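Local coordinates for ferrichrome-binding protein (Bacillus subtilis subsp. subtilis, PDB 3G9Q) that binds iron(3+)-hydroxamate complexes and hands them to the membrane permease of an ABC importer, allowing uptake of ferrichrome and coprogen, at residues 200-211 with 225-236. Sequence-based numbering, arbitrary orientation.
Sequences LEKLPDFAGDYI and VFESSIWKNLNA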
loop_
_atom_site.group_PDB
_atom_site.type_symbol
_atom_site.label_atom_id
_atom_site.label_comp_id
_atom_site.label_asym_id
_atom_site.label_seq_id
_atom_site.Cartn_x
_atom_site.Cartn_y
_atom_site.Cartn_z
ATOM N N LEU A 200 10.842 18.031 -14.528
ATOM C CA LEU A 200 12.190 17.602 -14.151
ATOM C C LEU A 200 13.046 18.771 -13.687
ATOM O O LEU A 200 14.108 18.581 -13.089
ATOM C CB LEU A 200 12.879 16.931 -15.338
ATOM C CG LEU A 200 14.260 16.340 -15.070
ATOM C CD1 LEU A 200 14.159 15.298 -13.975
ATOM C CD2 LEU A 200 14.807 15.718 -16.338
ATOM N N GLU A 201 12.580 19.981 -13.973
ATOM C CA GLU A 201 13.297 21.192 -13.599
ATOM C C GLU A 201 13.122 21.555 -12.132
ATOM O O GLU A 201 14.054 22.032 -11.483
ATOM C CB GLU A 201 12.828 22.370 -14.467
ATOM C CG GLU A 201 13.604 22.535 -15.778
ATOM C CD GLU A 201 13.242 21.496 -16.833
ATOM O OE1 GLU A 201 14.036 21.325 -17.797
ATOM O OE2 GLU A 201 12.161 20.867 -16.702
ATOM N N LYS A 202 11.918 21.332 -11.621
ATOM C CA LYS A 202 11.606 21.658 -10.240
ATOM C C LYS A 202 11.955 20.550 -9.252
ATOM O O LYS A 202 11.626 20.629 -8.065
ATOM C CB LYS A 202 10.128 22.017 -10.125
ATOM C CG LYS A 202 9.835 23.450 -10.497
ATOM C CD LYS A 202 8.352 23.754 -10.383
ATOM C CE LYS A 202 7.576 23.211 -11.582
ATOM N NZ LYS A 202 7.987 23.901 -12.855
ATOM N N LEU A 203 12.634 19.522 -9.752
ATOM C CA LEU A 203 13.038 18.395 -8.932
ATOM C C LEU A 203 13.917 18.837 -7.756
ATOM O O LEU A 203 13.651 18.477 -6.612
ATOM C CB LEU A 203 13.763 17.363 -9.795
ATOM C CG LEU A 203 13.651 15.917 -9.324
ATOM C CD1 LEU A 203 12.188 15.524 -9.297
ATOM C CD2 LEU A 203 14.428 15.001 -10.254
ATOM N N PRO A 204 14.971 19.627 -8.011
ATOM C CA PRO A 204 15.830 20.072 -6.910
ATOM C C PRO A 204 15.081 20.920 -5.888
ATOM O O PRO A 204 15.586 21.171 -4.801
ATOM C CB PRO A 204 16.908 20.890 -7.614
ATOM C CG PRO A 204 16.979 20.260 -8.965
ATOM C CD PRO A 204 15.530 20.055 -9.300
ATOM N N ASP A 205 13.882 21.366 -6.240
ATOM C CA ASP A 205 13.100 22.195 -5.339
ATOM C C ASP A 205 12.285 21.371 -4.356
ATOM O O ASP A 205 11.864 21.866 -3.309
ATOM C CB ASP A 205 12.177 23.113 -6.141
ATOM C CG ASP A 205 12.937 23.993 -7.117
ATOM O OD1 ASP A 205 12.279 24.692 -7.926
ATOM O OD2 ASP A 205 14.191 23.986 -7.075
ATOM N N PHE A 206 12.059 20.108 -4.691
ATOM C CA PHE A 206 11.287 19.213 -3.835
ATOM C C PHE A 206 12.167 18.205 -3.123
ATOM O O PHE A 206 11.963 17.917 -1.948
ATOM C CB PHE A 206 10.271 18.450 -4.674
ATOM C CG PHE A 206 9.028 19.217 -4.960
ATOM C CD1 PHE A 206 8.029 19.323 -3.988
ATOM C CD2 PHE A 206 8.830 19.803 -6.209
ATOM C CE1 PHE A 206 6.841 19.994 -4.251
ATOM C CE2 PHE A 206 7.647 20.480 -6.489
ATOM C CZ PHE A 206 6.642 20.575 -5.502
ATOM N N ALA A 207 13.136 17.668 -3.863
ATOM C CA ALA A 207 14.066 16.662 -3.373
ATOM C C ALA A 207 14.559 16.875 -1.953
ATOM O O ALA A 207 15.118 17.923 -1.611
ATOM C CB ALA A 207 15.243 16.564 -4.314
ATOM N N GLY A 208 14.343 15.860 -1.129
ATOM C CA GLY A 208 14.785 15.921 0.246
ATOM C C GLY A 208 16.119 15.225 0.422
ATOM O O GLY A 208 16.784 14.866 -0.558
ATOM N N ASP A 209 16.494 15.043 1.689
ATOM C CA ASP A 209 17.742 14.396 2.111
ATOM C C ASP A 209 17.734 12.919 1.739
ATOM O O ASP A 209 18.756 12.368 1.331
ATOM C CB ASP A 209 17.896 14.560 3.628
ATOM C CG ASP A 209 18.005 16.026 4.049
ATOM O OD1 ASP A 209 19.081 16.619 3.839
ATOM O OD2 ASP A 209 17.021 16.592 4.568
ATOM N N TYR A 210 16.574 12.285 1.902
ATOM C CA TYR A 210 16.405 10.878 1.545
ATOM C C TYR A 210 15.251 10.757 0.563
ATOM O O TYR A 210 14.247 11.456 0.689
ATOM C CB TYR A 210 16.123 10.011 2.774
ATOM C CG TYR A 210 17.251 9.989 3.772
ATOM C CD1 TYR A 210 17.426 11.045 4.675
ATOM C CD2 TYR A 210 18.155 8.923 3.807
ATOM C CE1 TYR A 210 18.469 11.047 5.589
ATOM C CE2 TYR A 210 19.206 8.912 4.720
ATOM C CZ TYR A 210 19.359 9.978 5.610
ATOM O OH TYR A 210 20.399 9.982 6.526
ATOM N N ILE A 211 15.396 9.867 -0.410
ATOM C CA ILE A 211 14.361 9.689 -1.410
ATOM C C ILE A 211 14.023 8.248 -1.737
ATOM O O ILE A 211 14.900 7.403 -1.870
ATOM C CB ILE A 211 14.749 10.363 -2.726
ATOM C CG1 ILE A 211 15.228 11.795 -2.461
ATOM C CG2 ILE A 211 13.545 10.352 -3.664
ATOM C CD1 ILE A 211 14.327 12.787 -1.796
ATOM N N VAL A 225 14.344 9.452 -16.093
ATOM C CA VAL A 225 14.512 10.496 -15.101
ATOM C C VAL A 225 15.742 10.163 -14.271
ATOM O O VAL A 225 16.543 11.030 -13.959
ATOM C CB VAL A 225 13.269 10.577 -14.189
ATOM C CG1 VAL A 225 13.450 11.650 -13.140
ATOM C CG2 VAL A 225 12.032 10.868 -15.026
ATOM N N PHE A 226 15.900 8.895 -13.930
ATOM C CA PHE A 226 17.041 8.473 -13.136
ATOM C C PHE A 226 18.314 8.543 -13.963
ATOM O O PHE A 226 19.388 8.116 -13.531
ATOM C CB PHE A 226 16.803 7.058 -12.637
ATOM C CG PHE A 226 15.525 6.914 -11.876
ATOM C CD1 PHE A 226 14.739 5.777 -12.020
ATOM C CD2 PHE A 226 15.096 7.931 -11.021
ATOM C CE1 PHE A 226 13.544 5.653 -11.327
ATOM C CE2 PHE A 226 13.908 7.818 -10.326
ATOM C CZ PHE A 226 13.125 6.678 -10.475
ATOM N N GLU A 227 18.184 9.084 -15.165
ATOM C CA GLU A 227 19.315 9.221 -16.060
ATOM C C GLU A 227 19.668 10.687 -16.226
ATOM O O GLU A 227 20.843 11.046 -16.356
ATOM C CB GLU A 227 18.982 8.601 -17.419
ATOM C CG GLU A 227 18.945 7.082 -17.392
ATOM C CD GLU A 227 20.304 6.483 -17.051
ATOM O OE1 GLU A 227 21.282 6.785 -17.782
ATOM O OE2 GLU A 227 20.394 5.716 -16.058
ATOM N N SER A 228 18.647 11.539 -16.215
ATOM C CA SER A 228 18.883 12.964 -16.376
ATOM C C SER A 228 20.017 13.393 -15.455
ATOM O O SER A 228 20.235 12.814 -14.387
ATOM C CB SER A 228 17.606 13.781 -16.106
ATOM O OG SER A 228 17.140 13.648 -14.778
ATOM N N SER A 229 20.759 14.392 -15.909
ATOM C CA SER A 229 21.891 14.916 -15.169
ATOM C C SER A 229 21.423 15.645 -13.922
ATOM O O SER A 229 22.161 15.754 -12.946
ATOM C CB SER A 229 22.687 15.865 -16.067
ATOM O OG SER A 229 21.854 16.884 -16.605
ATOM N N ILE A 230 20.188 16.136 -13.967
ATOM C CA ILE A 230 19.612 16.876 -12.854
ATOM C C ILE A 230 19.233 15.969 -11.669
ATOM O O ILE A 230 19.282 16.394 -10.509
ATOM C CB ILE A 230 18.394 17.719 -13.337
ATOM C CG1 ILE A 230 17.102 17.224 -12.700
ATOM C CG2 ILE A 230 18.307 17.695 -14.859
ATOM C CD1 ILE A 230 16.812 17.820 -11.332
ATOM N N TRP A 231 18.865 14.721 -11.956
ATOM C CA TRP A 231 18.517 13.770 -10.906
ATOM C C TRP A 231 19.781 13.203 -10.286
ATOM O O TRP A 231 19.883 13.089 -9.068
ATOM C CB TRP A 231 17.672 12.622 -11.466
ATOM C CG TRP A 231 17.655 11.412 -10.576
ATOM C CD1 TRP A 231 18.518 10.353 -10.612
ATOM C CD2 TRP A 231 16.771 11.168 -9.476
ATOM N NE1 TRP A 231 18.229 9.467 -9.602
ATOM C CE2 TRP A 231 17.163 9.942 -8.889
ATOM C CE3 TRP A 231 15.685 11.867 -8.926
ATOM C CZ2 TRP A 231 16.507 9.402 -7.779
ATOM C CZ3 TRP A 231 15.033 11.327 -7.820
ATOM C CH2 TRP A 231 15.448 10.107 -7.261
ATOM N N LYS A 232 20.740 12.839 -11.129
ATOM C CA LYS A 232 21.987 12.277 -10.643
ATOM C C LYS A 232 22.727 13.279 -9.768
ATOM O O LYS A 232 23.462 12.912 -8.855
ATOM C CB LYS A 232 22.852 11.839 -11.826
ATOM C CG LYS A 232 22.216 10.692 -12.613
ATOM C CD LYS A 232 23.194 9.968 -13.548
ATOM C CE LYS A 232 23.456 10.747 -14.828
ATOM N NZ LYS A 232 24.382 10.011 -15.730
ATOM N N ASN A 233 22.499 14.553 -10.038
ATOM C CA ASN A 233 23.146 15.615 -9.299
ATOM C C ASN A 233 22.479 15.974 -7.962
ATOM O O ASN A 233 23.066 16.695 -7.146
ATOM C CB ASN A 233 23.228 16.841 -10.193
ATOM C CG ASN A 233 23.832 18.019 -9.496
ATOM O OD1 ASN A 233 24.883 17.910 -8.858
ATOM N ND2 ASN A 233 23.181 19.165 -9.619
ATOM N N LEU A 234 21.259 15.481 -7.742
ATOM C CA LEU A 234 20.549 15.749 -6.497
ATOM C C LEU A 234 21.404 15.261 -5.344
ATOM O O LEU A 234 22.037 14.204 -5.430
ATOM C CB LEU A 234 19.198 15.028 -6.452
ATOM C CG LEU A 234 18.090 15.522 -7.379
ATOM C CD1 LEU A 234 16.861 14.643 -7.228
ATOM C CD2 LEU A 234 17.766 16.957 -7.052
ATOM N N ASN A 235 21.411 16.037 -4.267
ATOM C CA ASN A 235 22.186 15.710 -3.083
ATOM C C ASN A 235 21.854 14.318 -2.530
ATOM O O ASN A 235 22.752 13.563 -2.159
ATOM C CB ASN A 235 21.986 16.804 -2.018
ATOM C CG ASN A 235 20.577 17.412 -2.048
ATOM O OD1 ASN A 235 20.124 17.928 -3.084
ATOM N ND2 ASN A 235 19.878 17.357 -0.904
ATOM N N ALA A 236 20.572 13.969 -2.505
ATOM C CA ALA A 236 20.145 12.666 -1.996
ATOM C C ALA A 236 20.843 11.515 -2.710
ATOM O O ALA A 236 21.319 10.578 -2.075
ATOM C CB ALA A 236 18.634 12.523 -2.145
#
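Leu200 lays its two methyls over Ser228, CD2 lying 3.4 Å from Ser228 CB, while CD1 reaches on to Val225 CG1 and Ile230 CG1. Its CG stands opposite the backbone N (chi1 -176°), which carries the fork to the start of helix 229-232. There Ser228 OG donates to Val225 O, in the carbonyl plane and on a lone pair, and accepts a weak capping bond from Trp231 N. Replacing Leu200 with an alanine would probably leave a gap over this capped turn and take away the packing against Val225 CG1 and Ile230 CG1. The Ile230 side chain runs antiparallel alongside that of Leu200, and its CD1 packs against Leu203 CB and Pro204 CD. Both segments belong to the C-terminal lobe of the class III solute-binding fold: 200-211 leads into strand 210-215 of the mixed sheet, and 225-236 leads back toward strand 242-244, which runs parallel beside strand 210-215. Leu203 CD2 meets the Trp231 indole at its edge, in plane, 3.6 Å from CE3; the edge of the Phe226 ring, at CD2, stands over one indole face near its rim. Leu234 crosses Leu203 and Pro204 at roughly right angles, its CD2 3.7 Å from Ala207 CB. Further along, Ala236 CB rests on Ile211 CG1 (3.5 Å) and beside Gly208 O, with Val242 also touching Ala236.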